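Local atomic coordinates of carbohydrate binding module (PDB entry 2XFD), a protein that probably binds plant polysaccharide chains such as xylan through calcium, as a family 60 carbohydrate-binding module, here in complex with cellobiose. Residues Val7-Val12 with Val62-Ile67; Asn13-Val18 with Thr58-Gln63. All coordinates share one frame; numbering follows the deposited sequence.

Contact 1 of 2, residues Val7-Val12 with Val62-Ile67; sequences VRARGV and VQVDYI. With CA (calcium ion), chain D.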
loop_
_atom_site.group_PDB
_atom_site.type_symbol
_atom_site.label_atom_id
_atom_site.label_comp_id
_atom_site.label_asym_id
_atom_site.label_seq_id
_atom_site.Cartn_x
_atom_site.Cartn_y
_atom_site.Cartn_z
ATOM N N VAL A 7 6.526 2.126 -5.098
ATOM C CA VAL A 7 6.056 1.524 -3.891
ATOM C C VAL A 7 7.161 0.615 -3.353
ATOM O O VAL A 7 7.644 -0.244 -4.079
ATOM C CB VAL A 7 4.769 0.740 -4.141
ATOM C CG1 VAL A 7 4.271 0.045 -2.868
ATOM C CG2 VAL A 7 3.717 1.625 -4.737
ATOM N N ARG A 8 7.539 0.773 -2.078
ATOM C CA ARG A 8 8.476 -0.139 -1.429
ATOM C C ARG A 8 7.666 -0.982 -0.432
ATOM O O ARG A 8 7.116 -0.445 0.523
ATOM C CB ARG A 8 9.581 0.635 -0.718
ATOM C CG ARG A 8 10.594 -0.342 -0.126
ATOM C CD ARG A 8 11.926 0.081 -0.040
ATOM N NE ARG A 8 12.903 -0.894 0.313
ATOM C CZ ARG A 8 13.745 -1.575 -0.483
ATOM N NH1 ARG A 8 14.658 -2.333 0.101
ATOM N NH2 ARG A 8 13.658 -1.553 -1.795
ATOM N N ALA A 9 7.570 -2.292 -0.671
ATOM C CA ALA A 9 6.702 -3.146 0.103
ATOM C C ALA A 9 7.157 -4.582 0.056
ATOM O O ALA A 9 7.954 -4.972 -0.817
ATOM C CB ALA A 9 5.293 -3.028 -0.389
ATOM N N ARG A 10 6.587 -5.369 0.964
ATOM C CA ARG A 10 6.786 -6.808 1.029
ATOM C C ARG A 10 5.520 -7.475 1.495
ATOM O O ARG A 10 4.668 -6.842 2.136
ATOM C CB ARG A 10 7.936 -7.195 1.992
ATOM C CG ARG A 10 7.599 -7.071 3.452
ATOM C CD ARG A 10 8.705 -7.473 4.371
ATOM N NE ARG A 10 8.309 -7.606 5.763
ATOM C CZ ARG A 10 7.960 -8.764 6.351
ATOM N NH1 ARG A 10 7.790 -8.787 7.650
ATOM N NH2 ARG A 10 7.786 -9.860 5.634
ATOM N N GLY A 11 5.448 -8.764 1.209
ATOM C CA GLY A 11 4.507 -9.648 1.858
ATOM C C GLY A 11 5.220 -10.457 2.944
ATOM O O GLY A 11 6.437 -10.408 3.078
ATOM N N VAL A 12 4.399 -11.180 3.684
ATOM C CA VAL A 12 4.930 -12.106 4.668
ATOM C C VAL A 12 5.107 -13.527 4.122
ATOM O O VAL A 12 6.030 -14.205 4.519
ATOM C CB VAL A 12 4.124 -12.071 5.950
ATOM C CG1 VAL A 12 4.069 -10.737 6.575
ATOM C CG2 VAL A 12 2.946 -12.602 5.883
ATOM N N VAL A 62 0.701 -7.626 4.409
ATOM C CA VAL A 62 1.580 -6.729 3.648
ATOM C C VAL A 62 2.189 -5.694 4.572
ATOM O O VAL A 62 1.504 -5.125 5.444
ATOM C CB VAL A 62 0.794 -6.065 2.530
ATOM C CG1 VAL A 62 1.602 -4.956 1.855
ATOM C CG2 VAL A 62 0.333 -7.119 1.488
ATOM N N GLN A 63 3.467 -5.414 4.369
ATOM C CA GLN A 63 4.174 -4.308 5.035
ATOM C C GLN A 63 4.630 -3.356 3.915
ATOM O O GLN A 63 5.443 -3.735 3.090
ATOM C CB GLN A 63 5.328 -4.798 5.876
ATOM C CG GLN A 63 5.973 -3.724 6.720
ATOM C CD GLN A 63 7.247 -4.141 7.407
ATOM O OE1 GLN A 63 7.803 -5.208 7.185
ATOM N NE2 GLN A 63 7.698 -3.341 8.281
ATOM N N VAL A 64 4.120 -2.126 3.945
ATOM C CA VAL A 64 4.511 -1.062 3.017
ATOM C C VAL A 64 5.423 -0.132 3.746
ATOM O O VAL A 64 5.051 0.475 4.728
ATOM C CB VAL A 64 3.234 -0.307 2.486
ATOM C CG1 VAL A 64 3.691 0.751 1.480
ATOM C CG2 VAL A 64 2.213 -1.220 1.928
ATOM N N ASP A 65 6.648 -0.025 3.286
ATOM C CA ASP A 65 7.587 0.899 3.903
ATOM C C ASP A 65 7.204 2.350 3.631
ATOM O O ASP A 65 7.044 3.181 4.559
ATOM C CB ASP A 65 9.040 0.611 3.479
ATOM C CG ASP A 65 10.084 1.288 4.313
ATOM O OD1 ASP A 65 9.763 2.116 5.147
ATOM O OD2 ASP A 65 11.285 0.970 4.103
ATOM N N TYR A 66 7.053 2.675 2.373
ATOM C CA TYR A 66 6.852 4.007 1.888
ATOM C C TYR A 66 6.470 3.926 0.416
ATOM O O TYR A 66 6.627 2.889 -0.230
ATOM C CB TYR A 66 8.079 4.942 2.106
ATOM C CG TYR A 66 9.358 4.438 1.460
ATOM C CD1 TYR A 66 9.583 4.522 0.122
ATOM C CD2 TYR A 66 10.365 3.907 2.239
ATOM C CE1 TYR A 66 10.786 4.117 -0.449
ATOM C CE2 TYR A 66 11.543 3.483 1.691
ATOM C CZ TYR A 66 11.744 3.583 0.339
ATOM O OH TYR A 66 12.946 3.127 -0.208
ATOM N N ILE A 67 6.039 5.072 -0.114
ATOM C CA ILE A 67 6.030 5.296 -1.538
ATOM C C ILE A 67 6.900 6.512 -1.823
ATOM O O ILE A 67 7.207 7.315 -0.951
ATOM C CB ILE A 67 4.601 5.450 -2.155
ATOM C CG1 ILE A 67 3.976 6.785 -1.806
ATOM C CG2 ILE A 67 3.756 4.278 -1.739
ATOM C CD1 ILE A 67 2.662 7.009 -2.512
HETATM CA CA CA D . 8.427 3.335 6.604
HETATM O O HOH W 1 12.910 -0.841 3.107
HETATM O O HOH W 2 8.849 -6.984 9.607
HETATM O O HOH W 3 10.589 3.366 7.589
#
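Arg-10 and Gln-63 meet as a hydrogen-bonded pair of two antiparallel strands, and their side chains bond as well. NE of Arg-10 donates to OE1 of Gln-63 at 2.8 Å. The donor lies in the plane of the amide carbonyl, while OE1 sits a little out of the guanidinium plane. The two flat groups are turned 70° against each other. A water links Arg-10 NH1 to the same OE1. Chi1 of Arg-10, 74°, sets CG between the backbone N and the carbonyl carbon, and the straight chain beyond it runs to the Gln-63 amide.

On the same face Arg-8 passes over the ring of Tyr-66. Its CB stands 3.9 Å from the ring centroid, a CH-pi contact. Its CD reaches Tyr-66 OH at 3.2 Å. A second water accepts from Arg-8 NE and donates to Asp-65 OD2. The far end of Arg-8 forms a salt bridge with Asp-38 through NH2.

Backbone bonds lie beneath. Arg-10 N to Gln-63 O and Gln-63 N to Arg-10 O are both 2.9 Å. Arg-8 N donates to Tyr-66 O, but Arg-8 O accepts from Asp-65 N at 2.8 Å. The register slips by one residue here, a beta bulge. The other face is apolar: Val-7, Val-62, Val-64 and Ile-67 pack toward strands 48-53 and 104-110.

Asp-65, in the bulge, holds a calcium ion by its backbone O at 2.5 Å and its OD1 at 2.3 Å. Gln-75, Glu-77 and Glu-98 also bind this ion, and Glu-98 accepts from Gln-63 NE2. Asp-65 thus divides its oxygens: O and OD1 serve the metal, and OD2 serves the water next to Arg-8. Calcium, bound directly, and Arg-8, through the water, would probably both stabilise its negative charge.

Contact 2 of 2, residues Asn13-Val18 with Thr58-Gln63; sequences NGQESV and TGRDVQ. With CA (calcium ion), chain C.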
loop_
_atom_site.group_PDB
_atom_site.type_symbol
_atom_site.label_atom_id
_atom_site.label_comp_id
_atom_site.label_asym_id
_atom_site.label_seq_id
_atom_site.Cartn_x
_atom_site.Cartn_y
_atom_site.Cartn_z
ATOM N N ASN A 13 4.258 -13.959 3.190
ATOM C CA ASN A 13 4.465 -15.283 2.623
ATOM C C ASN A 13 4.766 -15.320 1.130
ATOM O O ASN A 13 5.122 -16.391 0.652
ATOM C CB ASN A 13 3.344 -16.280 2.986
ATOM C CG ASN A 13 2.122 -16.162 2.133
ATOM O OD1 ASN A 13 1.967 -15.299 1.252
ATOM N ND2 ASN A 13 1.202 -17.066 2.391
ATOM N N GLY A 14 4.727 -14.209 0.430
ATOM C CA GLY A 14 5.088 -14.160 -0.953
ATOM C C GLY A 14 3.981 -14.406 -1.957
ATOM O O GLY A 14 4.255 -14.500 -3.162
ATOM N N GLN A 15 2.744 -14.516 -1.483
ATOM C CA GLN A 15 1.602 -14.663 -2.322
ATOM C C GLN A 15 0.742 -13.375 -2.380
ATOM O O GLN A 15 -0.227 -13.312 -3.121
ATOM C CB GLN A 15 0.712 -15.789 -1.838
ATOM C CG GLN A 15 1.349 -17.113 -1.822
ATOM C CD GLN A 15 0.548 -18.152 -0.996
ATOM O OE1 GLN A 15 -0.472 -17.827 -0.284
ATOM N NE2 GLN A 15 1.114 -19.336 -0.923
ATOM N N GLU A 16 1.110 -12.364 -1.579
ATOM C CA GLU A 16 0.312 -11.195 -1.443
ATOM C C GLU A 16 0.299 -10.377 -2.720
ATOM O O GLU A 16 1.312 -10.195 -3.403
ATOM C CB GLU A 16 0.787 -10.337 -0.282
ATOM C CG GLU A 16 0.707 -11.035 1.051
ATOM C CD GLU A 16 1.881 -11.904 1.460
ATOM O OE1 GLU A 16 2.796 -12.149 0.626
ATOM O OE2 GLU A 16 1.898 -12.335 2.677
ATOM N N SER A 17 -0.897 -9.799 -3.017
ATOM C CA SER A 17 -1.119 -8.899 -4.140
ATOM C C SER A 17 -1.461 -7.510 -3.661
ATOM O O SER A 17 -2.329 -7.339 -2.781
ATOM C CB SER A 17 -2.216 -9.408 -5.058
ATOM O OG SER A 17 -2.342 -8.598 -6.215
ATOM N N VAL A 18 -0.819 -6.499 -4.216
ATOM C CA VAL A 18 -1.162 -5.122 -3.970
ATOM C C VAL A 18 -1.466 -4.415 -5.282
ATOM O O VAL A 18 -0.935 -4.737 -6.359
ATOM C CB VAL A 18 -0.094 -4.352 -3.205
ATOM C CG1 VAL A 18 0.037 -4.916 -1.820
ATOM C CG2 VAL A 18 1.219 -4.295 -3.957
ATOM N N THR A 58 -5.310 -16.695 5.022
ATOM C CA THR A 58 -4.423 -17.248 6.006
ATOM C C THR A 58 -2.967 -17.073 5.613
ATOM O O THR A 58 -2.587 -17.430 4.507
ATOM C CB THR A 58 -4.734 -18.782 6.164
ATOM O OG1 THR A 58 -6.058 -18.861 6.608
ATOM C CG2 THR A 58 -3.735 -19.419 7.145
ATOM N N GLY A 59 -2.133 -16.567 6.510
ATOM C CA GLY A 59 -0.693 -16.462 6.287
ATOM C C GLY A 59 -0.237 -15.266 5.479
ATOM O O GLY A 59 0.975 -15.098 5.294
ATOM N N ARG A 60 -1.182 -14.460 4.975
ATOM C CA ARG A 60 -0.856 -13.345 4.097
ATOM C C ARG A 60 -1.100 -11.989 4.778
ATOM O O ARG A 60 -2.181 -11.755 5.323
ATOM C CB ARG A 60 -1.727 -13.363 2.875
ATOM C CG ARG A 60 -1.604 -14.584 1.970
ATOM C CD ARG A 60 -2.464 -14.446 0.756
ATOM N NE ARG A 60 -2.465 -15.667 -0.045
ATOM C CZ ARG A 60 -3.315 -15.969 -0.995
ATOM N NH1 ARG A 60 -4.323 -15.192 -1.288
ATOM N NH2 ARG A 60 -3.180 -17.125 -1.622
ATOM N N ASP A 61 -0.084 -11.134 4.737
ATOM C CA ASP A 61 -0.116 -9.767 5.262
ATOM C C ASP A 61 0.895 -8.951 4.443
ATOM O O ASP A 61 1.846 -9.516 3.888
ATOM C CB ASP A 61 0.330 -9.730 6.753
ATOM C CG ASP A 61 -0.590 -10.434 7.692
ATOM O OD1 ASP A 61 -0.050 -11.214 8.536
ATOM O OD2 ASP A 61 -1.799 -10.186 7.651
ATOM N N VAL A 62 0.701 -7.626 4.409
ATOM C CA VAL A 62 1.580 -6.729 3.648
ATOM C C VAL A 62 2.189 -5.694 4.572
ATOM O O VAL A 62 1.504 -5.125 5.444
ATOM C CB VAL A 62 0.794 -6.065 2.530
ATOM C CG1 VAL A 62 1.602 -4.956 1.855
ATOM C CG2 VAL A 62 0.333 -7.119 1.488
ATOM N N GLN A 63 3.467 -5.414 4.369
ATOM C CA GLN A 63 4.174 -4.308 5.035
ATOM C C GLN A 63 4.630 -3.356 3.915
ATOM O O GLN A 63 5.443 -3.735 3.090
ATOM C CB GLN A 63 5.328 -4.798 5.876
ATOM C CG GLN A 63 5.973 -3.724 6.720
ATOM C CD GLN A 63 7.247 -4.141 7.407
ATOM O OE1 GLN A 63 7.803 -5.208 7.185
ATOM N NE2 GLN A 63 7.698 -3.341 8.281
HETATM CA CA CA C . -3.814 -11.133 6.919
HETATM O O HOH W 4 -3.654 -13.458 7.425
#
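Glu-16 OE2 is gripped by backbone N-H groups from both sides of the contact. Asp-61 N reaches its anti lone pair at 3.1 Å. Asn-13 N takes the syn lone pair at 2.9 Å, and Val-12 N donates to the same oxygen. The second oxygen, OE1, accepts from Gly-14 N. The carboxylate is buried, and these N-H groups satisfy it. A bend at chi2 (86°) turns the Glu-16 carboxylate back to the start of its own loop.

Farther out, Arg-60 holds Gln-15 side-on. NE at 2.9 Å and NH2 at 3.1 Å both donate to Gln-15 OE1. This oxygen lies in the guanidinium plane, yet the amide stands 84° to that plane. NE meets a lone pair in the carbonyl plane, whereas NH2 comes from above it. The remaining nitrogen, NH1, bonds to Asn-55 O. Asn-13 makes an Asx turn, its OD1 accepting from Gln-15 N, and the Asn-13 amide crosses Arg-60 obliquely at CG.

On the inner side Val-62 CG2 packs on Glu-16 CB at 3.7 Å and on Val-18 CG1. Phe-53 of strand 48-53 adjoins this group.

A calcium ion is bound by Arg-60 O at 2.4 Å and Asp-61 OD2 at 2.3 Å, with Asp-56 OD1, the backbone O of His-101 and a water among its other ligands. Asp-61 also touches the bound glucose. The peptide unit between Arg-60 and Asp-61 therefore has its O on the metal and its N-H on Glu-16. Calcium would probably polarise this amide and strengthen the N-H as a donor to the carboxylate.

In the fold
Contact 2 lies at the start of strand 62-69 and in the loop before it, and contact 1 lies further along that strand; they share Val-62 and Gln-63, and their centres are about 10 Å apart. Residues 7-12 run directly into 13-18, a loop that leads into strand 17-22. At the join Val-12 N lies 3.1 Å from Asp-61 O, a probable hydrogen bond. The calcium ion of contact 1 is bound at the bulge, by Asp-65. That of contact 2 lies in the sugar site, where the Asp-61 side chain is about 3 Å from glucose. The calcium of contact 1 is not part of the sugar pocket, which is consistent with a structural role; contact 2 leads into the binding site.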